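Local structure of putative O-acetylhomoserine (Thiol)-lyase (4OC9) at residues L38-A41 with A42-N46; N226-L229 with K230-R234; I161-I164 with E165-N168. The protein probably uses pyridoxal 5'-phosphate to make homocysteine from O-acetylhomoserine and sulfide. All coordinates share one frame; numbering follows the deposited sequence.

Interaction 1 (L38-A41 with A42-N46); sequences LDQA and AARFN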
ATOM      1  N   LEU D  38      23.441   9.506 -20.477  1.00 27.62           N
ATOM      2  CA  LEU D  38      24.184  10.355 -19.528  1.00 31.19           C
ATOM      3  C   LEU D  38      23.902  11.858 -19.615  1.00 33.16           C
ATOM      4  O   LEU D  38      23.857  12.543 -18.592  1.00 32.04           O
ATOM      5  CB  LEU D  38      25.683  10.084 -19.576  1.00 36.08           C
ATOM      6  CG  LEU D  38      26.432  10.654 -18.334  1.00 39.68           C
ATOM      7  CD1 LEU D  38      26.057   9.609 -17.306  1.00 39.76           C
ATOM      8  CD2 LEU D  38      27.953  10.744 -18.369  1.00 37.07           C
ATOM      9  N   ASP D  39      23.698  12.384 -20.812  1.00 38.37           N
ATOM     10  CA  ASP D  39      23.410  13.822 -20.956  1.00 39.04           C
ATOM     11  C   ASP D  39      22.155  14.188 -20.211  1.00 35.27           C
ATOM     12  O   ASP D  39      22.128  15.168 -19.452  1.00 38.72           O
ATOM     13  CB  ASP D  39      23.227  14.224 -22.432  1.00 39.39           C
ATOM     14  CG  ASP D  39      24.514  14.119 -23.249  1.00 38.09           C
ATOM     15  OD1 ASP D  39      25.609  13.995 -22.663  1.00 33.31           O
ATOM     16  OD2 ASP D  39      24.404  14.204 -24.487  1.00 41.11           O
ATOM     17  N   GLN D  40      21.106  13.408 -20.459  1.00 29.28           N
ATOM     18  CA  GLN D  40      19.822  13.626 -19.821  1.00 27.31           C
ATOM     19  C   GLN D  40      19.969  13.717 -18.303  1.00 26.46           C
ATOM     20  O   GLN D  40      19.400  14.598 -17.660  1.00 28.43           O
ATOM     21  CB  GLN D  40      18.893  12.471 -20.117  1.00 25.11           C
ATOM     22  CG  GLN D  40      17.483  12.700 -19.602  1.00 24.05           C
ATOM     23  CD  GLN D  40      16.564  11.515 -19.879  1.00 23.71           C
ATOM     24  OE1 GLN D  40      16.817  10.408 -19.446  1.00 24.51           O
ATOM     25  NE2 GLN D  40      15.440  11.781 -20.518  1.00 26.06           N
ATOM     26  N   ALA D  41      20.704  12.758 -17.747  1.00 24.00           N
ATOM     27  CA  ALA D  41      20.934  12.693 -16.320  1.00 21.86           C
ATOM     28  C   ALA D  41      21.594  13.983 -15.828  1.00 22.95           C
ATOM     29  O   ALA D  41      21.014  14.740 -15.073  1.00 21.69           O
ATOM     30  CB  ALA D  41      21.779  11.481 -15.990  1.00 20.02           C
ATOM     31  N   ALA D  42      22.800  14.236 -16.309  1.00 24.68           N
ATOM     32  CA  ALA D  42      23.551  15.437 -15.937  1.00 27.53           C
ATOM     33  C   ALA D  42      22.711  16.695 -16.147  1.00 29.50           C
ATOM     34  O   ALA D  42      22.717  17.596 -15.319  1.00 31.36           O
ATOM     35  CB  ALA D  42      24.861  15.527 -16.731  1.00 28.45           C
ATOM     36  N   ALA D  43      21.992  16.757 -17.251  1.00 29.88           N
ATOM     37  CA  ALA D  43      21.174  17.912 -17.513  1.00 28.65           C
ATOM     38  C   ALA D  43      20.144  18.103 -16.399  1.00 32.58           C
ATOM     39  O   ALA D  43      19.843  19.238 -16.024  1.00 39.65           O
ATOM     40  CB  ALA D  43      20.509  17.801 -18.874  1.00 29.83           C
ATOM     41  N   ARG D  44      19.589  17.011 -15.871  1.00 32.96           N
ATOM     42  CA  ARG D  44      18.601  17.119 -14.777  1.00 29.48           C
ATOM     43  C   ARG D  44      19.262  17.554 -13.483  1.00 27.94           C
ATOM     44  O   ARG D  44      18.677  18.313 -12.724  1.00 26.37           O
ATOM     45  CB  ARG D  44      17.797  15.841 -14.568  1.00 28.97           C
ATOM     46  CG  ARG D  44      16.863  15.564 -15.713  1.00 30.33           C
ATOM     47  CD  ARG D  44      16.081  14.288 -15.523  1.00 29.19           C
ATOM     48  NE  ARG D  44      15.287  14.041 -16.715  1.00 33.21           N
ATOM     49  CZ  ARG D  44      14.585  12.935 -16.941  1.00 34.93           C
ATOM     50  NH1 ARG D  44      14.572  11.929 -16.068  1.00 33.41           N
ATOM     51  NH2 ARG D  44      13.899  12.833 -18.057  1.00 37.27           N
ATOM     52  N   PHE D  45      20.459  17.050 -13.212  1.00 25.48           N
ATOM     53  CA  PHE D  45      21.176  17.455 -11.995  1.00 26.24           C
ATOM     54  C   PHE D  45      21.598  18.923 -12.013  1.00 27.08           C
ATOM     55  O   PHE D  45      21.882  19.481 -10.953  1.00 29.36           O
ATOM     56  CB  PHE D  45      22.381  16.571 -11.727  1.00 23.18           C
ATOM     57  CG  PHE D  45      22.034  15.232 -11.192  1.00 21.41           C
ATOM     58  CD1 PHE D  45      21.680  14.196 -12.015  1.00 20.19           C
ATOM     59  CD2 PHE D  45      22.090  15.007  -9.830  1.00 21.96           C
ATOM     60  CE1 PHE D  45      21.373  12.954 -11.485  1.00 20.59           C
ATOM     61  CE2 PHE D  45      21.799  13.767  -9.292  1.00 20.41           C
ATOM     62  CZ  PHE D  45      21.443  12.738 -10.123  1.00 20.98           C
ATOM     63  N   ASN D  46      21.600  19.543 -13.196  1.00 32.54           N
ATOM     64  CA  ASN D  46      21.968  20.968 -13.387  1.00 39.28           C
ATOM     65  C   ASN D  46      20.793  21.899 -13.577  1.00 43.59           C
ATOM     66  O   ASN D  46      20.976  23.072 -13.873  1.00 44.44           O
ATOM     67  CB  ASN D  46      22.771  21.134 -14.646  1.00 37.53           C
ATOM     68  CG  ASN D  46      24.061  20.387 -14.601  1.00 49.75           C
ATOM     69  OD1 ASN D  46      24.590  20.082 -13.528  1.00 49.52           O
ATOM     70  ND2 ASN D  46      24.610  20.125 -15.773  1.00 63.80           N
TER
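Q40 and R44, one helical turn apart, extend flank to flank in the same direction. The Q40 amide lies over one face of the R44 guanidinium, Q40 CD 3.5 Å from R44 NH2 and displaced toward the rim, with the two planes 32° apart. This is a tilted, offset overlap of polar groups: Q40 NE2 and R44 NH2, 3.1 Å apart, are both donors and cannot bond each other. Their polar ends are held from outside, Q40 OE1 by the backbone N of E36 and R44 NH1 by the carbonyl of N52, while R44 NE is buried without a partner. A chi1 of -69° starts the R44 chain beside its own backbone N, and R44 CG rests 3.3 Å from Q40 O. The F45 ring turns its edge to A41, F45 CD1 standing 3.2 Å from A41 O, an oxygen that also accepts F45 N. Regular i to i+4 bonds join the backbone from L38 to F45. This short helix, 38-45, stands far from the chain centre and packs on a second subunit: L38 N bonds D358 and the L38 side chain meets R354, both in helix 350-359 there, while A42 and F45 touch S381 and T382, just after its strand 375-377.

Interaction 2 (N226-L229 with K230-R234); sequences NDLL and KNNDR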
ATOM      1  N   ASN D 226       7.080  35.148  -8.247  1.00 23.45           N
ATOM      2  CA  ASN D 226       8.440  35.593  -8.598  1.00 22.03           C
ATOM      3  C   ASN D 226       8.526  37.111  -8.533  1.00 23.82           C
ATOM      4  O   ASN D 226       9.539  37.668  -8.056  1.00 23.65           O
ATOM      5  CB  ASN D 226       8.839  35.128  -9.998  1.00 23.41           C
ATOM      6  CG  ASN D 226       9.106  33.637 -10.083  1.00 22.46           C
ATOM      7  OD1 ASN D 226       9.331  32.964  -9.076  1.00 25.09           O
ATOM      8  ND2 ASN D 226       9.196  33.146 -11.291  1.00 20.31           N
ATOM      9  N   ASP D 227       7.463  37.781  -8.995  1.00 22.77           N
ATOM     10  CA  ASP D 227       7.393  39.263  -8.971  1.00 23.66           C
ATOM     11  C   ASP D 227       7.768  39.806  -7.596  1.00 21.78           C
ATOM     12  O   ASP D 227       8.457  40.802  -7.476  1.00 27.23           O
ATOM     13  CB  ASP D 227       5.982  39.754  -9.340  1.00 23.88           C
ATOM     14  CG  ASP D 227       5.561  39.356 -10.738  1.00 25.31           C
ATOM     15  OD1 ASP D 227       6.381  38.772 -11.469  1.00 30.87           O
ATOM     16  OD2 ASP D 227       4.400  39.608 -11.126  1.00 30.07           O
ATOM     17  N   LEU D 228       7.305  39.143  -6.547  1.00 22.94           N
ATOM     18  CA  LEU D 228       7.586  39.561  -5.161  1.00 23.78           C
ATOM     19  C   LEU D 228       8.945  39.127  -4.620  1.00 24.81           C
ATOM     20  O   LEU D 228       9.516  39.790  -3.748  1.00 30.26           O
ATOM     21  CB  LEU D 228       6.489  39.002  -4.237  1.00 24.24           C
ATOM     22  CG  LEU D 228       6.582  39.277  -2.729  1.00 24.90           C
ATOM     23  CD1 LEU D 228       6.627  40.775  -2.426  1.00 26.64           C
ATOM     24  CD2 LEU D 228       5.406  38.650  -2.002  1.00 25.60           C
ATOM     25  N   LEU D 229       9.458  37.994  -5.095  1.00 25.05           N
ATOM     26  CA  LEU D 229      10.757  37.479  -4.625  1.00 21.24           C
ATOM     27  C   LEU D 229      11.944  38.010  -5.400  1.00 22.46           C
ATOM     28  O   LEU D 229      12.991  38.305  -4.814  1.00 20.88           O
ATOM     29  CB  LEU D 229      10.772  35.946  -4.625  1.00 21.01           C
ATOM     30  CG  LEU D 229       9.826  35.263  -3.631  1.00 20.13           C
ATOM     31  CD1 LEU D 229       9.830  33.756  -3.818  1.00 19.13           C
ATOM     32  CD2 LEU D 229      10.199  35.621  -2.192  1.00 19.62           C
ATOM     33  N   LYS D 230      11.804  38.088  -6.716  1.00 24.00           N
ATOM     34  CA  LYS D 230      12.887  38.592  -7.547  1.00 27.38           C
ATOM     35  C   LYS D 230      13.114  40.085  -7.324  1.00 30.16           C
ATOM     36  O   LYS D 230      12.168  40.855  -7.234  1.00 31.51           O
ATOM     37  CB  LYS D 230      12.626  38.307  -9.035  1.00 26.85           C
ATOM     38  CG  LYS D 230      12.771  36.852  -9.443  1.00 27.55           C
ATOM     39  CD  LYS D 230      12.482  36.705 -10.919  1.00 27.55           C
ATOM     40  CE  LYS D 230      12.708  35.290 -11.392  1.00 32.83           C
ATOM     41  NZ  LYS D 230      12.328  35.052 -12.809  1.00 34.90           N
ATOM     42  N   ASN D 231      14.380  40.475  -7.255  1.00 34.53           N
ATOM     43  CA  ASN D 231      14.773  41.875  -7.058  1.00 38.85           C
ATOM     44  C   ASN D 231      14.137  42.495  -5.831  1.00 34.17           C
ATOM     45  O   ASN D 231      13.698  43.627  -5.864  1.00 32.88           O
ATOM     46  CB  ASN D 231      14.420  42.702  -8.292  1.00 39.05           C
ATOM     47  CG  ASN D 231      15.088  42.183  -9.545  1.00 42.56           C
ATOM     48  OD1 ASN D 231      16.186  41.618  -9.500  1.00 47.31           O
ATOM     49  ND2 ASN D 231      14.451  42.414 -10.683  1.00 48.74           N
ATOM     50  N   ASN D 232      14.114  41.741  -4.746  1.00 31.95           N
ATOM     51  CA  ASN D 232      13.552  42.216  -3.505  1.00 30.22           C
ATOM     52  C   ASN D 232      14.647  42.008  -2.473  1.00 31.54           C
ATOM     53  O   ASN D 232      15.032  40.877  -2.166  1.00 35.21           O
ATOM     54  CB  ASN D 232      12.253  41.470  -3.190  1.00 31.76           C
ATOM     55  CG  ASN D 232      11.623  41.886  -1.871  1.00 28.46           C
ATOM     56  OD1 ASN D 232      12.280  42.410  -0.984  1.00 33.52           O
ATOM     57  ND2 ASN D 232      10.353  41.576  -1.716  1.00 31.08           N
ATOM     58  N   ASP D 233      15.170  43.125  -1.977  1.00 30.75           N
ATOM     59  CA  ASP D 233      16.246  43.153  -0.986  1.00 35.49           C
ATOM     60  C   ASP D 233      15.934  42.370   0.284  1.00 32.54           C
ATOM     61  O   ASP D 233      16.827  42.030   1.060  1.00 29.74           O
ATOM     62  CB  ASP D 233      16.542  44.602  -0.565  1.00 42.33           C
ATOM     63  CG  ASP D 233      17.056  45.473  -1.703  1.00 52.98           C
ATOM     64  OD1 ASP D 233      17.320  44.944  -2.813  1.00 60.64           O
ATOM     65  OD2 ASP D 233      17.211  46.698  -1.460  1.00 52.54           O
ATOM     66  N   ARG D 234      14.658  42.127   0.528  1.00 29.51           N
ATOM     67  CA  ARG D 234      14.271  41.399   1.717  1.00 28.07           C
ATOM     68  C   ARG D 234      14.572  39.885   1.563  1.00 25.99           C
ATOM     69  O   ARG D 234      14.760  39.190   2.569  1.00 22.70           O
ATOM     70  CB  ARG D 234      12.792  41.637   1.987  1.00 26.14           C
ATOM     71  CG  ARG D 234      12.324  41.067   3.301  1.00 26.65           C
ATOM     72  CD  ARG D 234      10.841  41.310   3.524  1.00 28.95           C
ATOM     73  NE  ARG D 234      10.466  42.727   3.591  1.00 28.46           N
ATOM     74  CZ  ARG D 234      10.503  43.480   4.698  1.00 26.11           C
ATOM     75  NH1 ARG D 234      10.956  43.006   5.860  1.00 22.78           N
ATOM     76  NH2 ARG D 234      10.111  44.740   4.631  1.00 27.56           N
TER
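The N232 amide meets the backbone of L228 at its edge: N232 ND2 gives a bond to L228 O at 2.8 Å, the acceptor only 13° out of the amide plane and the N-H...O angle 154°. A chi1 of 178° swings this amide away from its own backbone N and alongside L228, whose CD1 lies 3.9 Å from N232 ND2. The same ND2 also donates to the carbonyl of K175, and N232 OD1 takes the backbone N of R234 at 2.8 Å from a position tilted off the carbonyl plane, so both ends of the group are gripped and its rotation is fixed. Beside the second flat group, the N226 amide, the extended K230 chain follows the same course; K230 CE comes 4.1 Å from N226 ND2. These ends do not bond each other: N226 ND2 reaches the carbonyl of L255 and K230 NZ that of L253, while N226 OD1 accepts I257 N, so this amide too is held at both ends. K230 N closes the last helical turn on N226 O at 2.7 Å. A type II beta turn from L229 to N232, followed directly by an Asx turn at N232, leads the chain from helix 225-229 into the loop before helix 257-270.

Interaction 3 (I161-I164 with E165-N168); sequences IADI and EKIN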
ATOM      1  N   ILE D 161     -11.474  33.523  12.460  1.00 16.80           N
ATOM      2  CA  ILE D 161     -11.310  33.883  11.067  1.00 16.51           C
ATOM      3  C   ILE D 161     -10.488  35.143  10.896  1.00 16.01           C
ATOM      4  O   ILE D 161     -10.797  36.205  11.450  1.00 16.71           O
ATOM      5  CB  ILE D 161     -12.655  34.075  10.382  1.00 16.22           C
ATOM      6  CG1 ILE D 161     -13.465  32.792  10.491  1.00 16.31           C
ATOM      7  CG2 ILE D 161     -12.438  34.445   8.925  1.00 18.40           C
ATOM      8  CD1 ILE D 161     -14.847  32.845   9.864  1.00 15.96           C
ATOM      9  N   ALA D 162      -9.473  35.026  10.060  1.00 16.23           N
ATOM     10  CA  ALA D 162      -8.575  36.140   9.771  1.00 17.01           C
ATOM     11  C   ALA D 162      -9.136  37.040   8.678  1.00 17.10           C
ATOM     12  O   ALA D 162      -9.690  36.548   7.683  1.00 18.86           O
ATOM     13  CB  ALA D 162      -7.218  35.595   9.336  1.00 17.24           C
ATOM     14  N   ASP D 163      -8.980  38.347   8.843  1.00 15.62           N
ATOM     15  CA  ASP D 163      -9.444  39.298   7.853  1.00 15.66           C
ATOM     16  C   ASP D 163      -8.267  39.361   6.876  1.00 15.78           C
ATOM     17  O   ASP D 163      -7.390  40.226   6.941  1.00 17.46           O
ATOM     18  CB  ASP D 163      -9.781  40.651   8.473  1.00 14.74           C
ATOM     19  CG  ASP D 163     -10.480  41.579   7.499  1.00 15.42           C
ATOM     20  OD1 ASP D 163     -10.413  41.353   6.265  1.00 15.45           O
ATOM     21  OD2 ASP D 163     -11.107  42.562   7.972  1.00 19.53           O
ATOM     22  N   ILE D 164      -8.298  38.437   5.936  1.00 17.96           N
ATOM     23  CA  ILE D 164      -7.241  38.285   4.943  1.00 19.50           C
ATOM     24  C   ILE D 164      -6.869  39.549   4.174  1.00 20.08           C
ATOM     25  O   ILE D 164      -5.685  39.868   4.102  1.00 18.68           O
ATOM     26  CB  ILE D 164      -7.532  37.132   3.981  1.00 18.78           C
ATOM     27  CG1 ILE D 164      -7.771  35.839   4.766  1.00 19.63           C
ATOM     28  CG2 ILE D 164      -6.357  36.956   3.035  1.00 20.10           C
ATOM     29  CD1 ILE D 164      -8.183  34.652   3.912  1.00 18.63           C
ATOM     30  N   GLU D 165      -7.851  40.249   3.609  1.00 21.79           N
ATOM     31  CA  GLU D 165      -7.574  41.493   2.855  1.00 23.87           C
ATOM     32  C   GLU D 165      -6.697  42.510   3.613  1.00 20.91           C
ATOM     33  O   GLU D 165      -5.839  43.144   3.009  1.00 16.64           O
ATOM     34  CB  GLU D 165      -8.845  42.214   2.441  1.00 24.45           C
ATOM     35  CG  GLU D 165      -9.702  41.469   1.447  1.00 24.76           C
ATOM     36  CD  GLU D 165     -10.935  42.260   1.071  1.00 24.56           C
ATOM     37  OE1 GLU D 165     -11.053  43.434   1.528  1.00 28.23           O
ATOM     38  OE2 GLU D 165     -11.776  41.713   0.328  1.00 22.12           O
ATOM     39  N   LYS D 166      -6.940  42.649   4.915  1.00 20.63           N
ATOM     40  CA  LYS D 166      -6.177  43.574   5.745  1.00 19.21           C
ATOM     41  C   LYS D 166      -4.794  43.083   6.012  1.00 17.87           C
ATOM     42  O   LYS D 166      -3.879  43.886   6.144  1.00 20.49           O
ATOM     43  CB  LYS D 166      -6.908  43.869   7.038  1.00 20.50           C
ATOM     44  CG  LYS D 166      -8.200  44.596   6.779  1.00 21.56           C
ATOM     45  CD  LYS D 166      -8.909  44.979   8.056  1.00 26.21           C
ATOM     46  CE  LYS D 166     -10.196  45.722   7.706  1.00 28.81           C
ATOM     47  NZ  LYS D 166     -10.960  46.127   8.913  1.00 30.51           N
ATOM     48  N   ILE D 167      -4.618  41.768   6.119  1.00 16.97           N
ATOM     49  CA  ILE D 167      -3.293  41.220   6.336  1.00 16.60           C
ATOM     50  C   ILE D 167      -2.499  41.440   5.049  1.00 16.80           C
ATOM     51  O   ILE D 167      -1.328  41.821   5.066  1.00 18.06           O
ATOM     52  CB  ILE D 167      -3.332  39.742   6.693  1.00 17.35           C
ATOM     53  CG1 ILE D 167      -3.946  39.576   8.073  1.00 19.19           C
ATOM     54  CG2 ILE D 167      -1.924  39.164   6.753  1.00 17.67           C
ATOM     55  CD1 ILE D 167      -4.116  38.135   8.535  1.00 20.30           C
ATOM     56  N   ASN D 168      -3.160  41.198   3.933  1.00 17.95           N
ATOM     57  CA  ASN D 168      -2.576  41.362   2.625  1.00 18.93           C
ATOM     58  C   ASN D 168      -2.079  42.785   2.401  1.00 19.69           C
ATOM     59  O   ASN D 168      -0.975  42.987   1.899  1.00 18.05           O
ATOM     60  CB  ASN D 168      -3.603  41.107   1.553  1.00 18.98           C
ATOM     61  CG  ASN D 168      -3.001  41.146   0.178  1.00 21.30           C
ATOM     62  OD1 ASN D 168      -1.954  40.535  -0.065  1.00 23.81           O
ATOM     63  ND2 ASN D 168      -3.668  41.830  -0.753  1.00 22.51           N
TER
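D163 and K166 meet across the first turn of helix 164-174, the carboxylate set at a slant against the lysine chain. D163 OD2 touches the aliphatic part of the lysine more closely than its charge: CD and CE of K166 each lie 3.3 Å from D163 OD2, whereas K166 NZ is 3.7 Å away, a long salt bridge. K166 is exposed, which makes this the solvent side, and its chain is extended beyond CG. D163 occupies the N-cap position, but its side chain makes no capping bond; a chi1 of -171° turns the carboxylate away from its own backbone N, and OD1 bonds the hydroxyl of Y333, which also bonds the backbone N of E165. The tyrosine of helix 327-333 therefore links the carboxylate to the start of the helix.

The buried side is apolar. I167 points back toward the loop, its CD1 4.1 Å from A162 CB, and these two side chains, together with I164, pack on F151 of strand 146-152. D163 O accepts I167 N at 3.3 Å, in the carbonyl plane, and K166 N more weakly, while I164 O takes N168 N at 2.9 Å. The helix dipole, K166 and a long, weak ion pair with K332 should all favour an ionised D163, whereas E165 OE1, 5.2 Å from D163 OD1, would oppose it; Y333 gives the firm bond, and the lysines probably add only longer-range attraction.

How the interactions relate
All three interactions are local contacts at helical turns, but they occupy different places: a whole short helix in interaction 1, a helix exit in interaction 2 and a helix start in interaction 3. Interactions 2 and 3 are the closest pair, though they do not touch, with nearest atoms about 8 Å apart and centres about 22 Å apart; both pack on strands of the seven-stranded sheet, 177-181 and 146-152. Interaction 1 lies well away, its centre about 29 Å from that of interaction 2 and about 44 Å from that of interaction 3, and it alone touches another subunit. K206, the lysine that carries the cofactor, belongs to none of the three. A glycerol, probably from the crystallisation liquor, lies about 4 Å from the F45 side chain.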